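Local atomic coordinates of coat protein (Pseudomonas phage PP7, PDB entry 2QUD), a protein that self-assembles as dimers into the T=3 icosahedral phage capsid, packages the RNA genome by binding its packaging signals, and represses translation of the viral replicase. Residues Lys54-Ala66 and Tyr78-Ala90. Sequence-based numbering, arbitrary orientation. Where two conformers were deposited one is given.
Sequences KTAYRVNLKLDQA and YTQVWSHDVTIVA
The last two strands of the coat-protein sheet form a long antiparallel hairpin, in which Arg58 and Asp85 join across the RNA-binding face and Tyr57 to Gln65 pair with Ile88 to Gln80. Five hydrogen-bonded pairs alternate with non-hydrogen-bonded ones, from Tyr57 N to Ile88 O (2.7 Å) down to Gln80 N to Gln65 O (2.9 Å). Residues 81-87 also pair antiparallel with a strand of the second subunit, carrying the sheet through the dimer. Val59 and Val86 meet through their CB atoms at 4.0 Å on the face that packs against helix 94-109. On the same face Leu61 CB lies 3.9 Å from His84 CD2, while His84 ND1 is hydrogen-bonded to Trp82 NE1 of the second subunit. Near Ala66 a water links Gln65 O and NE2 to Gln80 NE2, while the amides are held chiefly by the second subunit, Gln65 by its Ser99 and Ser96 and Gln80 by its Val89. The other face carries Ala56, Arg58, Lys62, Asp64, Val81, Ser83 and Thr87, all RNA-binding. Here Asp64 OD1 lies 3.4 Å from Val81 CG2. A bend at chi2 (-74°) sets Arg58 CD 3.2 Å from Thr87 OG1, and another at chi3 (-79°) turns NE toward Asp85. The guanidinium grips the carboxylate side-on: NE reaches the syn lone pair of Asp85 OD2 at 3.0 Å, and NH1 points almost straight (175°) at Asp85 OD1, which lies in the guanidinium plane.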
ATOM      1  N   LYS A  54     -11.715  -6.684  19.769  1.00 23.91           N
ATOM      2  CA  LYS A  54     -11.394  -5.303  20.150  1.00 30.64           C
ATOM      3  C   LYS A  54      -9.960  -5.205  20.686  1.00 34.93           C
ATOM      4  O   LYS A  54      -9.684  -4.459  21.629  1.00 35.20           O
ATOM      5  CB  LYS A  54     -12.418  -4.746  21.153  1.00 40.21           C
ATOM      6  CG  LYS A  54     -13.865  -4.830  20.644  1.00 48.90           C
ATOM      7  CD  LYS A  54     -14.887  -4.549  21.728  1.00 62.18           C
ATOM      8  CE  LYS A  54     -16.236  -4.132  21.130  1.00 76.68           C
ATOM      9  NZ  LYS A  54     -16.605  -4.897  19.896  1.00 60.89           N
ATOM     10  N   THR A  55      -9.062  -5.964  20.062  1.00 27.22           N
ATOM     11  CA  THR A  55      -7.632  -5.921  20.375  1.00 29.45           C
ATOM     12  C   THR A  55      -6.782  -5.321  19.253  1.00 27.58           C
ATOM     13  O   THR A  55      -5.579  -5.120  19.447  1.00 24.36           O
ATOM     14  CB  THR A  55      -7.092  -7.318  20.645  1.00 27.75           C
ATOM     15  OG1 THR A  55      -7.300  -8.149  19.491  1.00 27.86           O
ATOM     16  CG2 THR A  55      -7.754  -7.922  21.869  1.00 25.10           C
ATOM     17  N   ALA A  56      -7.379  -5.078  18.086  1.00 25.27           N
ATOM     18  CA  ALA A  56      -6.645  -4.565  16.940  1.00 22.83           C
ATOM     19  C   ALA A  56      -7.614  -3.821  16.053  1.00 26.03           C
ATOM     20  O   ALA A  56      -8.832  -3.925  16.170  1.00 21.33           O
ATOM     21  CB  ALA A  56      -6.000  -5.674  16.169  1.00 23.56           C
ATOM     22  N   TYR A  57      -7.034  -3.046  15.173  1.00 19.69           N
ATOM     23  CA  TYR A  57      -7.759  -2.338  14.116  1.00 23.30           C
ATOM     24  C   TYR A  57      -7.223  -2.782  12.761  1.00 20.06           C
ATOM     25  O   TYR A  57      -6.059  -3.151  12.651  1.00 21.52           O
ATOM     26  CB  TYR A  57      -7.555  -0.827  14.243  1.00 21.31           C
ATOM     27  CG  TYR A  57      -8.051  -0.255  15.545  1.00 21.98           C
ATOM     28  CD1 TYR A  57      -9.330   0.265  15.653  1.00 27.07           C
ATOM     29  CD2 TYR A  57      -7.264  -0.277  16.680  1.00 24.78           C
ATOM     30  CE1 TYR A  57      -9.797   0.759  16.869  1.00 27.69           C
ATOM     31  CE2 TYR A  57      -7.714   0.226  17.898  1.00 34.79           C
ATOM     32  CZ  TYR A  57      -8.985   0.740  17.983  1.00 39.21           C
ATOM     33  OH  TYR A  57      -9.433   1.235  19.179  1.00 43.55           O
ATOM     34  N   ARG A  58      -8.097  -2.757  11.761  1.00 19.20           N
ATOM     35  CA  ARG A  58      -7.770  -3.153  10.412  1.00 17.74           C
ATOM     36  C   ARG A  58      -8.088  -1.949   9.534  1.00 16.87           C
ATOM     37  O   ARG A  58      -9.246  -1.481   9.495  1.00 17.68           O
ATOM     38  CB  ARG A  58      -8.528  -4.386   9.951  1.00 23.12           C
ATOM     39  CG  ARG A  58      -8.131  -5.663  10.698  1.00 40.50           C
ATOM     40  CD  ARG A  58      -6.758  -6.181  10.272  1.00 56.85           C
ATOM     41  NE  ARG A  58      -6.812  -6.895   8.994  1.00 44.62           N
ATOM     42  CZ  ARG A  58      -7.046  -8.197   8.853  1.00 58.52           C
ATOM     43  NH1 ARG A  58      -7.054  -8.716   7.632  1.00 68.07           N
ATOM     44  NH2 ARG A  58      -7.292  -8.989   9.904  1.00 45.39           N
ATOM     45  N   VAL A  59      -7.049  -1.403   8.893  1.00 17.44           N
ATOM     46  CA  VAL A  59      -7.187  -0.347   7.883  1.00 18.46           C
ATOM     47  C   VAL A  59      -7.119  -0.979   6.513  1.00 16.39           C
ATOM     48  O   VAL A  59      -6.197  -1.745   6.221  1.00 18.87           O
ATOM     49  CB  VAL A  59      -6.040   0.685   7.974  1.00 18.20           C
ATOM     50  CG1 VAL A  59      -6.096   1.651   6.798  1.00 21.13           C
ATOM     51  CG2 VAL A  59      -6.058   1.428   9.292  1.00 23.28           C
ATOM     52  N   ASN A  60      -8.122  -0.719   5.677  1.00 18.44           N
ATOM     53  CA  ASN A  60      -8.082  -1.156   4.300  1.00 19.33           C
ATOM     54  C   ASN A  60      -8.139   0.058   3.397  1.00 18.88           C
ATOM     55  O   ASN A  60      -8.978   0.930   3.607  1.00 19.80           O
ATOM     56  CB  ASN A  60      -9.223  -2.116   3.989  1.00 22.54           C
ATOM     57  CG  ASN A  60      -9.033  -3.458   4.638  1.00 26.61           C
ATOM     58  OD1 ASN A  60      -9.484  -3.690   5.755  1.00 31.90           O
ATOM     59  ND2 ASN A  60      -8.313  -4.345   3.964  1.00 33.51           N
ATOM     60  N   LEU A  61      -7.212   0.138   2.446  1.00 16.60           N
ATOM     61  CA  LEU A  61      -7.234   1.163   1.424  1.00 16.22           C
ATOM     62  C   LEU A  61      -7.188   0.448   0.093  1.00 18.23           C
ATOM     63  O   LEU A  61      -6.388  -0.448  -0.079  1.00 19.40           O
ATOM     64  CB  LEU A  61      -6.005   2.049   1.524  1.00 14.79           C
ATOM     65  CG  LEU A  61      -5.723   2.785   2.854  1.00 20.95           C
ATOM     66  CD1 LEU A  61      -4.385   3.615   2.810  1.00 20.15           C
ATOM     67  CD2 LEU A  61      -6.942   3.655   3.204  1.00 22.61           C
ATOM     68  N   LYS A  62      -8.013   0.861  -0.866  1.00 21.02           N
ATOM     69  CA  LYS A  62      -8.060   0.216  -2.212  1.00 19.97           C
ATOM     70  C   LYS A  62      -8.054   1.327  -3.244  1.00 23.18           C
ATOM     71  O   LYS A  62      -9.016   2.075  -3.370  1.00 21.08           O
ATOM     72  CB  LYS A  62      -9.321  -0.637  -2.374  1.00 22.11           C
ATOM     73  CG  LYS A  62      -9.488  -1.380  -3.709  1.00 24.62           C
ATOM     74  CD  LYS A  62     -10.746  -2.272  -3.631  1.00 31.02           C
ATOM     75  CE  LYS A  62     -10.873  -3.238  -4.787  1.00 50.43           C
ATOM     76  NZ  LYS A  62     -12.072  -4.104  -4.588  1.00 58.58           N
ATOM     77  N   LEU A  63      -6.946   1.437  -3.962  1.00 17.88           N
ATOM     78  CA  LEU A  63      -6.809   2.367  -5.086  1.00 17.33           C
ATOM     79  C   LEU A  63      -7.143   1.610  -6.381  1.00 20.47           C
ATOM     80  O   LEU A  63      -6.442   0.656  -6.743  1.00 17.62           O
ATOM     81  CB  LEU A  63      -5.402   2.919  -5.150  1.00 20.83           C
ATOM     82  CG  LEU A  63      -5.168   4.090  -6.089  1.00 19.45           C
ATOM     83  CD1 LEU A  63      -5.933   5.383  -5.655  1.00 18.00           C
ATOM     84  CD2 LEU A  63      -3.685   4.382  -6.252  1.00 23.01           C
ATOM     85  N   ASP A  64      -8.218   2.064  -7.041  1.00 20.38           N
ATOM     86  CA  ASP A  64      -8.706   1.486  -8.287  1.00 21.93           C
ATOM     87  C   ASP A  64      -8.389   2.477  -9.396  1.00 23.68           C
ATOM     88  O   ASP A  64      -8.884   3.611  -9.370  1.00 21.99           O
ATOM     89  CB  ASP A  64     -10.220   1.242  -8.236  1.00 21.66           C
ATOM     90  CG  ASP A  64     -10.626   0.089  -7.331  1.00 34.64           C
ATOM     91  OD1 ASP A  64      -9.925  -0.937  -7.295  1.00 31.26           O
ATOM     92  OD2 ASP A  64     -11.710   0.208  -6.707  1.00 28.36           O
ATOM     93  N   GLN A  65      -7.573   2.042 -10.367  1.00 23.02           N
ATOM     94  CA  GLN A  65      -7.239   2.869 -11.523  1.00 21.98           C
ATOM     95  C   GLN A  65      -7.776   2.180 -12.793  1.00 24.34           C
ATOM     96  O   GLN A  65      -7.216   1.194 -13.254  1.00 24.60           O
ATOM     97  CB  GLN A  65      -5.741   3.116 -11.607  1.00 22.84           C
ATOM     98  CG  GLN A  65      -5.350   4.071 -12.697  1.00 25.30           C
ATOM     99  CD  GLN A  65      -3.871   4.195 -12.869  1.00 29.56           C
ATOM    100  OE1 GLN A  65      -3.290   5.223 -12.525  1.00 26.78           O
ATOM    101  NE2 GLN A  65      -3.231   3.132 -13.394  1.00 24.92           N
ATOM    102  N   ALA A  66      -8.894   2.687 -13.309  1.00 26.80           N
ATOM    103  CA  ALA A  66      -9.479   2.164 -14.530  1.00 28.00           C
ATOM    104  C   ALA A  66      -8.728   2.760 -15.696  1.00 27.08           C
ATOM    105  O   ALA A  66      -8.260   3.896 -15.638  1.00 34.32           O
ATOM    106  CB  ALA A  66     -10.981   2.507 -14.624  1.00 27.71           C
ATOM    107  N   TYR A  78      -9.795  -1.873 -18.709  1.00 32.64           N
ATOM    108  CA  TYR A  78      -9.324  -2.728 -17.608  1.00 31.44           C
ATOM    109  C   TYR A  78      -9.135  -1.846 -16.395  1.00 29.43           C
ATOM    110  O   TYR A  78      -9.065  -0.608 -16.529  1.00 29.12           O
ATOM    111  CB  TYR A  78      -8.016  -3.492 -17.937  1.00 33.09           C
ATOM    112  CG  TYR A  78      -6.839  -2.633 -18.347  1.00 33.54           C
ATOM    113  CD1 TYR A  78      -6.047  -1.994 -17.400  1.00 33.02           C
ATOM    114  CD2 TYR A  78      -6.508  -2.461 -19.684  1.00 33.52           C
ATOM    115  CE1 TYR A  78      -4.978  -1.177 -17.781  1.00 32.20           C
ATOM    116  CE2 TYR A  78      -5.431  -1.651 -20.070  1.00 32.51           C
ATOM    117  CZ  TYR A  78      -4.679  -1.012 -19.110  1.00 38.17           C
ATOM    118  OH  TYR A  78      -3.613  -0.227 -19.497  1.00 34.84           O
ATOM    119  N   THR A  79      -9.048  -2.494 -15.237  1.00 28.73           N
ATOM    120  CA  THR A  79      -8.850  -1.807 -13.968  1.00 26.36           C
ATOM    121  C   THR A  79      -7.701  -2.492 -13.249  1.00 29.20           C
ATOM    122  O   THR A  79      -7.664  -3.713 -13.111  1.00 31.52           O
ATOM    123  CB  THR A  79     -10.108  -1.810 -13.083  1.00 32.19           C
ATOM    124  OG1 THR A  79     -11.207  -1.251 -13.824  1.00 31.75           O
ATOM    125  CG2 THR A  79      -9.871  -0.972 -11.779  1.00 28.54           C
ATOM    126  N   GLN A  80      -6.767  -1.679 -12.795  1.00 24.03           N
ATOM    127  CA  GLN A  80      -5.694  -2.154 -11.941  1.00 25.36           C
ATOM    128  C   GLN A  80      -5.865  -1.602 -10.538  1.00 23.12           C
ATOM    129  O   GLN A  80      -6.464  -0.536 -10.342  1.00 22.12           O
ATOM    130  CB  GLN A  80      -4.377  -1.751 -12.543  1.00 23.18           C
ATOM    131  CG  GLN A  80      -4.202  -2.420 -13.902  1.00 26.52           C
ATOM    132  CD  GLN A  80      -2.843  -2.180 -14.487  1.00 28.58           C
ATOM    133  OE1 GLN A  80      -2.098  -3.112 -14.681  1.00 28.03           O
ATOM    134  NE2 GLN A  80      -2.525  -0.930 -14.793  1.00 30.16           N
ATOM    135  N   VAL A  81      -5.362  -2.357  -9.563  1.00 19.42           N
ATOM    136  CA  VAL A  81      -5.695  -2.141  -8.169  1.00 18.33           C
ATOM    137  C   VAL A  81      -4.427  -2.228  -7.314  1.00 19.65           C
ATOM    138  O   VAL A  81      -3.590  -3.103  -7.536  1.00 19.65           O
ATOM    139  CB  VAL A  81      -6.702  -3.199  -7.663  1.00 20.54           C
ATOM    140  CG1 VAL A  81      -7.186  -2.816  -6.309  1.00 18.19           C
ATOM    141  CG2 VAL A  81      -7.901  -3.355  -8.636  1.00 23.82           C
ATOM    142  N   TRP A  82      -4.284  -1.324  -6.359  1.00 16.16           N
ATOM    143  CA  TRP A  82      -3.328  -1.501  -5.282  1.00 16.29           C
ATOM    144  C   TRP A  82      -3.979  -1.301  -3.950  1.00 16.59           C
ATOM    145  O   TRP A  82      -4.360  -0.224  -3.606  1.00 17.58           O
ATOM    146  CB  TRP A  82      -2.142  -0.577  -5.465  1.00 17.06           C
ATOM    147  CG  TRP A  82      -0.940  -0.807  -4.592  1.00 19.24           C
ATOM    148  CD1 TRP A  82      -0.918  -1.192  -3.288  1.00 17.45           C
ATOM    149  CD2 TRP A  82       0.415  -0.625  -4.970  1.00 18.49           C
ATOM    150  NE1 TRP A  82       0.352  -1.265  -2.844  1.00 16.81           N
ATOM    151  CE2 TRP A  82       1.199  -0.912  -3.852  1.00 17.68           C
ATOM    152  CE3 TRP A  82       1.042  -0.216  -6.138  1.00 17.90           C
ATOM    153  CZ2 TRP A  82       2.576  -0.824  -3.889  1.00 15.57           C
ATOM    154  CZ3 TRP A  82       2.360  -0.142  -6.171  1.00 19.32           C
ATOM    155  CH2 TRP A  82       3.135  -0.455  -5.074  1.00 21.23           C
ATOM    156  N   SER A  83      -4.117  -2.399  -3.229  1.00 15.48           N
ATOM    157  CA  SER A  83      -4.787  -2.331  -1.949  0.50 17.43           C
ATOM    158  C   SER A  83      -3.811  -2.568  -0.798  1.00 18.18           C
ATOM    159  O   SER A  83      -2.787  -3.212  -0.946  1.00 18.19           O
ATOM    160  CB  SER A  83      -5.973  -3.295  -1.886  0.50 23.87           C
ATOM    161  OG  SER A  83      -5.539  -4.616  -2.069  0.50 32.07           O
ATOM    162  N   HIS A  84      -4.164  -1.994   0.336  1.00 15.44           N
ATOM    163  CA  HIS A  84      -3.407  -2.028   1.584  1.00 16.84           C
ATOM    164  C   HIS A  84      -4.262  -2.630   2.659  1.00 16.97           C
ATOM    165  O   HIS A  84      -5.444  -2.329   2.763  1.00 16.56           O
ATOM    166  CB  HIS A  84      -2.993  -0.615   2.011  1.00 15.26           C
ATOM    167  CG  HIS A  84      -2.269   0.128   0.948  1.00 17.33           C
ATOM    168  ND1 HIS A  84      -0.896   0.262   0.916  1.00 15.70           N
ATOM    169  CD2 HIS A  84      -2.737   0.746  -0.157  1.00 18.10           C
ATOM    170  CE1 HIS A  84      -0.556   0.940  -0.168  1.00 18.23           C
ATOM    171  NE2 HIS A  84      -1.655   1.243  -0.840  1.00 15.23           N
ATOM    172  N   ASP A  85      -3.650  -3.469   3.492  1.00 14.00           N
ATOM    173  CA  ASP A  85      -4.327  -4.062   4.633  1.00 15.67           C
ATOM    174  C   ASP A  85      -3.340  -3.886   5.782  1.00 16.62           C
ATOM    175  O   ASP A  85      -2.283  -4.501   5.794  1.00 18.30           O
ATOM    176  CB  ASP A  85      -4.620  -5.517   4.354  1.00 17.68           C
ATOM    177  CG  ASP A  85      -5.528  -6.151   5.382  1.00 27.37           C
ATOM    178  OD1 ASP A  85      -6.387  -6.931   4.942  1.00 35.92           O
ATOM    179  OD2 ASP A  85      -5.402  -5.897   6.595  1.00 26.81           O
ATOM    180  N   VAL A  86      -3.706  -3.048   6.744  1.00 14.74           N
ATOM    181  CA  VAL A  86      -2.808  -2.683   7.846  1.00 15.68           C
ATOM    182  C   VAL A  86      -3.458  -3.150   9.157  1.00 19.38           C
ATOM    183  O   VAL A  86      -4.609  -2.818   9.462  1.00 16.54           O
ATOM    184  CB  VAL A  86      -2.503  -1.147   7.898  1.00 15.60           C
ATOM    185  CG1 VAL A  86      -1.319  -0.854   8.836  1.00 15.65           C
ATOM    186  CG2 VAL A  86      -2.275  -0.521   6.489  1.00 15.41           C
ATOM    187  N   THR A  87      -2.682  -3.898   9.936  1.00 16.05           N
ATOM    188  CA  THR A  87      -3.104  -4.419  11.228  1.00 19.63           C
ATOM    189  C   THR A  87      -2.349  -3.614  12.285  1.00 18.00           C
ATOM    190  O   THR A  87      -1.110  -3.682  12.353  1.00 17.20           O
ATOM    191  CB  THR A  87      -2.802  -5.912  11.400  1.00 23.65           C
ATOM    192  OG1 THR A  87      -3.565  -6.663  10.456  1.00 23.49           O
ATOM    193  CG2 THR A  87      -3.164  -6.382  12.793  1.00 24.56           C
ATOM    194  N   ILE A  88      -3.135  -2.872  13.070  1.00 18.48           N
ATOM    195  CA  ILE A  88      -2.634  -1.993  14.114  0.50 17.87           C
ATOM    196  C   ILE A  88      -3.162  -2.502  15.448  1.00 20.76           C
ATOM    197  O   ILE A  88      -4.361  -2.658  15.646  1.00 20.61           O
ATOM    198  CB  ILE A  88      -3.035  -0.521  13.857  0.50 23.48           C
ATOM    199  CG1 ILE A  88      -2.358   0.008  12.575  0.50 15.78           C
ATOM    200  CG2 ILE A  88      -2.664   0.358  15.055  0.50 23.07           C
ATOM    201  CD1 ILE A  88      -0.844   0.119  12.654  0.50 20.77           C
ATOM    202  N   VAL A  89      -2.248  -2.816  16.356  1.00 20.09           N
ATOM    203  CA  VAL A  89      -2.632  -3.452  17.596  1.00 18.90           C
ATOM    204  C   VAL A  89      -3.019  -2.399  18.628  1.00 18.09           C
ATOM    205  O   VAL A  89      -2.377  -1.366  18.769  1.00 20.89           O
ATOM    206  CB  VAL A  89      -1.509  -4.413  18.073  1.00 24.29           C
ATOM    207  CG1 VAL A  89      -1.842  -4.985  19.434  1.00 28.53           C
ATOM    208  CG2 VAL A  89      -1.307  -5.559  17.028  1.00 19.50           C
ATOM    209  N   ALA A  90      -4.103  -2.662  19.367  1.00 23.40           N
ATOM    210  CA  ALA A  90      -4.680  -1.632  20.232  1.00 26.67           C
ATOM    211  C   ALA A  90      -3.787  -1.249  21.425  1.00 27.96           C
ATOM    212  O   ALA A  90      -3.836  -0.113  21.870  1.00 32.17           O
ATOM    213  CB  ALA A  90      -6.074  -2.052  20.707  1.00 24.68           C
TER
HETATM  214  O   HOH W   1      -7.315  -3.899   1.544  1.00 37.29           O
HETATM  215  O   HOH W   2      -4.993   0.979 -14.806  1.00 25.05           O